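Local coordinates for protein transcriptional repressor of the blcABC operon (Agrobacterium tumefaciens, PDB 3MQ0) that probably binds DNA through a helix-turn-helix domain and represses transcription of the blcABC operon, under regulation through its oligomerization, at residues 122-127 with 131-136; 223-228 with 234-239. All blocks are in the same frame, centred on the assembly; numbering follows the deposited sequence.

How the interactions relate
From the N terminus, the chain first runs through strand 120-127, turns, and comes back along strand 130-137, so interaction 1 closes a short hairpin loop of three residues between its segments. Only much later do strands 218-226 and 232-241 form the second hairpin, where interaction 2 closes a loop of five. The two loops follow in series; neither nests in nor crosses the other. In space they meet side by side, with centres about 9 Å apart, because strands 120-127 and 232-241 are neighbours in one antiparallel sheet. Probable hydrogen bonds from Gly-235 N to Thr-124 O and from Thr-122 N to Ala-237 O, both 2.9 Å, join the hairpins.

Interaction 1 (122-127 with 131-136); sequences TLTVRE and VVYIGC
Thr-124 lays its methyl over one face of the Tyr-133 ring, a CH-pi contact in which CG2 stands 3.6 Å from the ring centroid and 30° off the normal. The two side chains run side by side and point the same way, since Thr-124 and Tyr-133 are directly opposed as a non-hydrogen-bonded antiparallel pair. With OG1 between the backbone N and the carbonyl carbon (chi1 69°), the methyl of Thr-124 stands anti to the carbonyl carbon and is delivered to the ring, while OG1 hydrogen-bonds Thr-160 OG1. Thr-122 meets the same ring differently: its CB lies in the ring plane at the edge, 3.8 Å from Tyr-133 CE2.

On the opposite face of the sheet, Leu-123 and Ile-134 cross obliquely, with Leu-123 CD2 3.7 Å from Ile-134 CD1. That same CD1 reaches Val-125 CG1 at 3.8 Å, here at about a right angle, so the isoleucine tip lies against two residues of the facing strand. Ile-134 CG1 sits between its own backbone N and carbonyl carbon (chi1 60°), which brings CG1 to 3.4 Å from Leu-123 O.

The backbone accounts for this placement. Ile-134 and Gly-135 both face Leu-123 in a classic beta bulge, and Leu-123 O accepts from Ile-134 N at 2.8 Å and from Gly-135 N at 3.2 Å. Leu-123 N returns a bond to Gly-135 O. Past the bulge, regular pairing resumes: Val-132 N donates to Val-125 O at 2.8 Å.

Helix 102-110 packs on the Leu-123 and Ile-134 face through Ile-102, Val-103 and Phe-106. Helix 159-165 covers Thr-124, Arg-126 and Val-131 on the other, where Phe-147 also meets the Tyr-133 ring. Strands 232-241 and 152-154 flank the hairpin in the GAF-fold sheet.

Interaction 2 (223-228 with 234-239); sequences AAIRDY and AGIAIS
Ile-225 buries more surface than any other residue in the contact with segment 234-239, and its atoms can be followed outward in order. CB lies 3.6 Å from Ala-234 O and 4.1 Å from Ala-234 CB, so the first carbon already rests on the partner backbone. CG1 stays beside the same carbonyl, 3.9 Å from Ala-234 O. It is anti to its own carbonyl carbon and lies beside the backbone N (chi1 -56°), and the next torsion (chi2 -55°) bends the chain on to Ile-236. There CD1 ends 3.8 Å from Ile-236 CG2, the two side chains crossing at a slant. This Ile-236 methyl also touches the Ala-223 methyl, while the longer branch of Ile-236 extends away from the opposing strand.

Beneath these groups the strands pair antiparallel. Ala-223 and Ile-236 form a hydrogen-bonded pair: Ala-223 N donates to Ile-236 O at 2.8 Å, and the return bond from Ile-236 N to Ala-223 O is nearly straight, with 172° at the hydrogen. In the pair of Ile-225 with Ala-234, Ile-225 N donates to Ala-234 O at 2.9 Å, whereas the return bond from Ala-234 N to Ile-225 O is weak. Gly-235 and Ala-224 oppose each other between these pairs, and the glycine CA makes a CA-H...O contact with Ala-223 O.

Ala-261 and Leu-264 of helix 247-267 pack against Ile-225 on this apolar face, and Leu-123 and Val-121 meet Ala-234 and Ile-236. The chemistry is thus divided: backbone amides and carbonyls supply the polar bonds that set the register, while small methyl groups and two isoleucines make a buried hydrocarbon surface between sheet and helix in the GAF-fold domain.

Interaction 1 (122-127 with 131-136)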
ATOM      1  N   THR B 122      16.340   3.686 -23.114  1.00 12.56           N
ATOM      2  CA  THR B 122      15.641   4.855 -22.586  1.00 13.35           C
ATOM      3  C   THR B 122      14.557   4.425 -21.620  1.00 12.22           C
ATOM      4  O   THR B 122      14.071   3.300 -21.676  1.00 12.42           O
ATOM      5  CB  THR B 122      14.983   5.676 -23.715  1.00 18.49           C
ATOM      6  OG1 THR B 122      14.157   4.805 -24.497  1.00 18.07           O
ATOM      7  CG2 THR B 122      16.039   6.265 -24.618  1.00 19.62           C
ATOM      8  N   LEU B 123      14.197   5.338 -20.729  1.00 11.87           N
ATOM      9  CA  LEU B 123      13.135   5.123 -19.754  1.00 10.94           C
ATOM     10  C   LEU B 123      12.231   6.338 -19.854  1.00 12.25           C
ATOM     11  O   LEU B 123      12.710   7.473 -19.777  1.00 12.02           O
ATOM     12  CB  LEU B 123      13.723   5.072 -18.350  1.00 10.64           C
ATOM     13  CG  LEU B 123      12.756   4.916 -17.166  1.00 12.38           C
ATOM     14  CD1 LEU B 123      12.167   3.521 -17.198  1.00 16.52           C
ATOM     15  CD2 LEU B 123      13.485   5.190 -15.829  1.00 12.28           C
ATOM     16  N   THR B 124      10.932   6.104 -20.013  1.00 10.51           N
ATOM     17  CA  THR B 124       9.994   7.196 -20.215  1.00 10.89           C
ATOM     18  C   THR B 124       8.756   7.051 -19.361  1.00 14.02           C
ATOM     19  O   THR B 124       8.453   5.966 -18.866  1.00 15.65           O
ATOM     20  CB  THR B 124       9.503   7.249 -21.663  1.00 15.03           C
ATOM     21  OG1 THR B 124       8.677   6.104 -21.913  1.00 15.89           O
ATOM     22  CG2 THR B 124      10.672   7.277 -22.634  1.00 14.98           C
ATOM     23  N   VAL B 125       8.033   8.153 -19.203  1.00 12.94           N
ATOM     24  CA  VAL B 125       6.686   8.107 -18.633  1.00 12.25           C
ATOM     25  C   VAL B 125       5.759   8.762 -19.618  1.00 15.15           C
ATOM     26  O   VAL B 125       6.210   9.582 -20.403  1.00 17.03           O
ATOM     27  CB  VAL B 125       6.599   8.857 -17.295  1.00 18.28           C
ATOM     28  CG1 VAL B 125       7.507   8.190 -16.255  1.00 21.14           C
ATOM     29  CG2 VAL B 125       6.999  10.314 -17.473  1.00 19.84           C
ATOM     30  N   ARG B 126       4.475   8.391 -19.598  1.00 17.09           N
ATOM     31  CA  ARG B 126       3.484   9.040 -20.465  1.00 19.99           C
ATOM     32  C   ARG B 126       2.787  10.193 -19.752  1.00 21.34           C
ATOM     33  O   ARG B 126       2.332  10.049 -18.618  1.00 23.07           O
ATOM     34  CB  ARG B 126       2.419   8.038 -20.951  1.00 21.07           C
ATOM     35  CG  ARG B 126       1.485   8.621 -22.003  1.00 24.52           C
ATOM     36  CD  ARG B 126       0.412   7.612 -22.474  1.00 21.17           C
ATOM     37  NE  ARG B 126      -0.439   7.160 -21.373  1.00 20.60           N
ATOM     38  CZ  ARG B 126      -1.501   7.819 -20.934  1.00 24.65           C
ATOM     39  NH1 ARG B 126      -1.856   8.973 -21.488  1.00 22.27           N
ATOM     40  NH2 ARG B 126      -2.205   7.329 -19.931  1.00 31.50           N
ATOM     41  N   GLU B 127       2.721  11.346 -20.413  1.00 14.96           N
ATOM     42  CA  GLU B 127       1.863  12.429 -19.952  1.00 16.78           C
ATOM     43  C   GLU B 127       0.950  12.834 -21.094  1.00 21.13           C
ATOM     44  O   GLU B 127       1.387  13.468 -22.060  1.00 24.08           O
ATOM     45  CB  GLU B 127       2.695  13.610 -19.455  1.00 24.69           C
ATOM     46  CG  GLU B 127       3.566  13.217 -18.257  1.00 28.54           C
ATOM     47  CD  GLU B 127       4.288  14.381 -17.612  1.00 38.07           C
ATOM     48  OE1 GLU B 127       4.029  15.544 -17.997  1.00 32.26           O
ATOM     49  OE2 GLU B 127       5.118  14.118 -16.709  1.00 36.97           O
ATOM     50  N   VAL B 131       5.357  11.081 -24.561  1.00 13.76           N
ATOM     51  CA  VAL B 131       6.221  10.429 -23.586  1.00 17.41           C
ATOM     52  C   VAL B 131       7.302  11.431 -23.184  1.00 17.66           C
ATOM     53  O   VAL B 131       7.670  12.283 -23.979  1.00 16.23           O
ATOM     54  CB  VAL B 131       6.867   9.138 -24.110  1.00 12.50           C
ATOM     55  CG1 VAL B 131       5.786   8.079 -24.409  1.00 18.31           C
ATOM     56  CG2 VAL B 131       7.705   9.398 -25.347  1.00 15.99           C
ATOM     57  N   VAL B 132       7.769  11.335 -21.944  1.00 12.67           N
ATOM     58  CA  VAL B 132       8.816  12.212 -21.420  1.00 15.07           C
ATOM     59  C   VAL B 132       9.984  11.340 -20.991  1.00 16.74           C
ATOM     60  O   VAL B 132       9.784  10.349 -20.278  1.00 15.59           O
ATOM     61  CB  VAL B 132       8.302  13.010 -20.206  1.00 15.24           C
ATOM     62  CG1 VAL B 132       9.415  13.889 -19.634  1.00 19.61           C
ATOM     63  CG2 VAL B 132       7.085  13.845 -20.602  1.00 21.94           C
ATOM     64  N   TYR B 133      11.181  11.666 -21.468  1.00 13.14           N
ATOM     65  CA  TYR B 133      12.380  10.878 -21.181  1.00 18.18           C
ATOM     66  C   TYR B 133      12.903  11.186 -19.792  1.00 18.71           C
ATOM     67  O   TYR B 133      13.243  12.324 -19.499  1.00 20.71           O
ATOM     68  CB  TYR B 133      13.453  11.074 -22.286  1.00 15.85           C
ATOM     69  CG  TYR B 133      12.942  10.432 -23.533  1.00 14.27           C
ATOM     70  CD1 TYR B 133      12.064  11.109 -24.358  1.00 21.19           C
ATOM     71  CD2 TYR B 133      13.209   9.096 -23.809  1.00 11.93           C
ATOM     72  CE1 TYR B 133      11.496  10.491 -25.460  1.00 24.61           C
ATOM     73  CE2 TYR B 133      12.650   8.469 -24.908  1.00 14.97           C
ATOM     74  CZ  TYR B 133      11.800   9.179 -25.731  1.00 18.77           C
ATOM     75  OH  TYR B 133      11.237   8.572 -26.827  1.00 19.40           O
ATOM     76  N   ILE B 134      12.928  10.182 -18.922  1.00 13.34           N
ATOM     77  CA  ILE B 134      13.424  10.399 -17.568  1.00 12.63           C
ATOM     78  C   ILE B 134      14.730   9.678 -17.277  1.00 15.34           C
ATOM     79  O   ILE B 134      15.374   9.937 -16.255  1.00 16.31           O
ATOM     80  CB  ILE B 134      12.382  10.036 -16.499  1.00 13.85           C
ATOM     81  CG1 ILE B 134      11.979   8.562 -16.593  1.00 15.09           C
ATOM     82  CG2 ILE B 134      11.148  10.921 -16.655  1.00 17.17           C
ATOM     83  CD1 ILE B 134      11.177   8.068 -15.381  1.00 23.12           C
ATOM     84  N   GLY B 135      15.112   8.765 -18.157  1.00 15.03           N
ATOM     85  CA  GLY B 135      16.388   8.073 -18.028  1.00 16.70           C
ATOM     86  C   GLY B 135      16.923   7.676 -19.386  1.00 15.22           C
ATOM     87  O   GLY B 135      16.151   7.463 -20.319  1.00 15.06           O
ATOM     88  N   CYS B 136      18.246   7.612 -19.511  1.00 14.45           N
ATOM     89  CA  CYS B 136      18.851   7.228 -20.778  1.00 19.24           C
ATOM     90  C   CYS B 136      20.251   6.687 -20.558  1.00 31.44           C
ATOM     91  O   CYS B 136      21.093   7.368 -19.969  1.00 30.73           O
ATOM     92  CB  CYS B 136      18.900   8.418 -21.746  1.00 30.59           C
ATOM     93  SG  CYS B 136      19.626   8.024 -23.384  1.00 33.99           S
TER

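Interaction 2 (223-228 with 234-239)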
ATOM      1  N   ALA B 223       9.068  -2.063 -23.845  1.00  9.74           N
ATOM      2  CA  ALA B 223       8.332  -2.905 -22.907  1.00 10.59           C
ATOM      3  C   ALA B 223       7.824  -2.075 -21.730  1.00 15.17           C
ATOM      4  O   ALA B 223       8.331  -0.988 -21.452  1.00 13.24           O
ATOM      5  CB  ALA B 223       9.215  -4.039 -22.394  1.00 11.39           C
ATOM      6  N   ALA B 224       6.834  -2.603 -21.020  1.00 12.57           N
ATOM      7  CA  ALA B 224       6.197  -1.858 -19.948  1.00 14.71           C
ATOM      8  C   ALA B 224       6.811  -2.166 -18.584  1.00 16.96           C
ATOM      9  O   ALA B 224       7.123  -3.308 -18.271  1.00 16.22           O
ATOM     10  CB  ALA B 224       4.704  -2.169 -19.907  1.00 14.64           C
ATOM     11  N   ILE B 225       6.947  -1.129 -17.773  1.00 13.57           N
ATOM     12  CA  ILE B 225       7.366  -1.260 -16.379  1.00 12.88           C
ATOM     13  C   ILE B 225       6.123  -1.016 -15.542  1.00 20.33           C
ATOM     14  O   ILE B 225       5.402  -0.040 -15.765  1.00 19.23           O
ATOM     15  CB  ILE B 225       8.436  -0.205 -16.016  1.00 15.26           C
ATOM     16  CG1 ILE B 225       9.648  -0.280 -16.960  1.00 18.54           C
ATOM     17  CG2 ILE B 225       8.844  -0.315 -14.537  1.00 17.23           C
ATOM     18  CD1 ILE B 225      10.287  -1.626 -17.031  1.00 20.55           C
ATOM     19  N   ARG B 226       5.857  -1.900 -14.588  1.00 15.70           N
ATOM     20  CA  ARG B 226       4.671  -1.745 -13.758  1.00 19.28           C
ATOM     21  C   ARG B 226       5.034  -1.466 -12.307  1.00 20.01           C
ATOM     22  O   ARG B 226       6.063  -1.944 -11.816  1.00 25.65           O
ATOM     23  CB  ARG B 226       3.791  -2.984 -13.869  1.00 20.12           C
ATOM     24  CG  ARG B 226       3.238  -3.131 -15.281  1.00 23.49           C
ATOM     25  CD  ARG B 226       2.440  -4.398 -15.504  1.00 31.90           C
ATOM     26  NE  ARG B 226       2.174  -4.547 -16.935  1.00 31.88           N
ATOM     27  CZ  ARG B 226       1.215  -3.904 -17.589  1.00 41.44           C
ATOM     28  NH1 ARG B 226       0.409  -3.075 -16.941  1.00 31.38           N
ATOM     29  NH2 ARG B 226       1.059  -4.092 -18.895  1.00 48.19           N
ATOM     30  N   ASP B 227       4.184  -0.688 -11.637  1.00 22.46           N
ATOM     31  CA  ASP B 227       4.403  -0.322 -10.236  1.00 29.63           C
ATOM     32  C   ASP B 227       3.676  -1.296  -9.325  1.00 32.46           C
ATOM     33  O   ASP B 227       3.011  -2.220  -9.798  1.00 28.26           O
ATOM     34  CB  ASP B 227       3.935   1.117  -9.961  1.00 35.45           C
ATOM     35  CG  ASP B 227       2.458   1.339 -10.284  1.00 44.37           C
ATOM     36  OD1 ASP B 227       1.623   0.447 -10.018  1.00 33.70           O
ATOM     37  OD2 ASP B 227       2.126   2.427 -10.809  1.00 59.30           O
ATOM     38  N   TYR B 228       3.787  -1.082  -8.020  1.00 34.15           N
ATOM     39  CA  TYR B 228       3.232  -2.034  -7.074  1.00 38.85           C
ATOM     40  C   TYR B 228       1.756  -2.283  -7.371  1.00 41.93           C
ATOM     41  O   TYR B 228       1.253  -3.387  -7.190  1.00 46.35           O
ATOM     42  CB  TYR B 228       3.442  -1.557  -5.636  1.00 40.75           C
ATOM     43  CG  TYR B 228       2.665  -0.321  -5.268  1.00 50.64           C
ATOM     44  CD1 TYR B 228       1.491  -0.413  -4.530  1.00 62.43           C
ATOM     45  CD2 TYR B 228       3.108   0.939  -5.652  1.00 52.94           C
ATOM     46  CE1 TYR B 228       0.773   0.721  -4.187  1.00 68.20           C
ATOM     47  CE2 TYR B 228       2.399   2.078  -5.314  1.00 61.45           C
ATOM     48  CZ  TYR B 228       1.233   1.963  -4.583  1.00 69.73           C
ATOM     49  OH  TYR B 228       0.527   3.097  -4.249  1.00 75.60           O
ATOM     50  N   ALA B 234       5.742   3.220 -16.435  1.00 15.37           N
ATOM     51  CA  ALA B 234       6.843   3.714 -17.245  1.00 10.98           C
ATOM     52  C   ALA B 234       7.087   2.754 -18.396  1.00 14.73           C
ATOM     53  O   ALA B 234       6.542   1.661 -18.416  1.00 16.14           O
ATOM     54  CB  ALA B 234       8.111   3.863 -16.396  1.00 13.33           C
ATOM     55  N   GLY B 235       7.902   3.182 -19.351  1.00 11.84           N
ATOM     56  CA  GLY B 235       8.277   2.333 -20.473  1.00  8.45           C
ATOM     57  C   GLY B 235       9.789   2.275 -20.576  1.00 14.89           C
ATOM     58  O   GLY B 235      10.486   3.229 -20.226  1.00 12.64           O
ATOM     59  N   ILE B 236      10.303   1.148 -21.039  1.00  8.43           N
ATOM     60  CA  ILE B 236      11.717   1.029 -21.331  1.00 10.44           C
ATOM     61  C   ILE B 236      11.867   0.635 -22.799  1.00 11.62           C
ATOM     62  O   ILE B 236      11.054  -0.148 -23.318  1.00 12.53           O
ATOM     63  CB  ILE B 236      12.410   0.013 -20.403  1.00 12.07           C
ATOM     64  CG1 ILE B 236      13.899  -0.060 -20.696  1.00 16.01           C
ATOM     65  CG2 ILE B 236      11.810  -1.396 -20.534  1.00 13.07           C
ATOM     66  CD1 ILE B 236      14.647  -0.999 -19.726  1.00 27.87           C
ATOM     67  N   ALA B 237      12.873   1.180 -23.476  1.00  7.46           N
ATOM     68  CA  ALA B 237      13.091   0.798 -24.878  1.00  8.27           C
ATOM     69  C   ALA B 237      14.566   0.675 -25.183  1.00 12.29           C
ATOM     70  O   ALA B 237      15.393   1.332 -24.568  1.00 12.13           O
ATOM     71  CB  ALA B 237      12.448   1.831 -25.826  1.00 14.77           C
ATOM     72  N   ILE B 238      14.892  -0.153 -26.159  1.00  9.25           N
ATOM     73  CA  ILE B 238      16.233  -0.116 -26.704  1.00 13.90           C
ATOM     74  C   ILE B 238      16.125   0.429 -28.116  1.00 13.59           C
ATOM     75  O   ILE B 238      15.109   0.240 -28.788  1.00 14.71           O
ATOM     76  CB  ILE B 238      16.905  -1.496 -26.694  1.00 20.27           C
ATOM     77  CG1 ILE B 238      16.091  -2.494 -27.512  1.00 19.53           C
ATOM     78  CG2 ILE B 238      17.074  -1.997 -25.250  1.00 18.48           C
ATOM     79  CD1 ILE B 238      16.624  -3.925 -27.414  1.00 29.46           C
ATOM     80  N   SER B 239      17.163   1.101 -28.568  1.00 12.40           N
ATOM     81  CA  SER B 239      17.273   1.661 -29.893  1.00 16.04           C
ATOM     82  C   SER B 239      18.491   1.114 -30.634  1.00 16.71           C
ATOM     83  O   SER B 239      19.500   0.985 -30.067  1.00 18.82           O
ATOM     84  CB  SER B 239      17.443   3.168 -29.800  1.00 25.96           C
ATOM     85  OG  SER B 239      16.302   3.733 -29.260  1.00 42.92           O
TER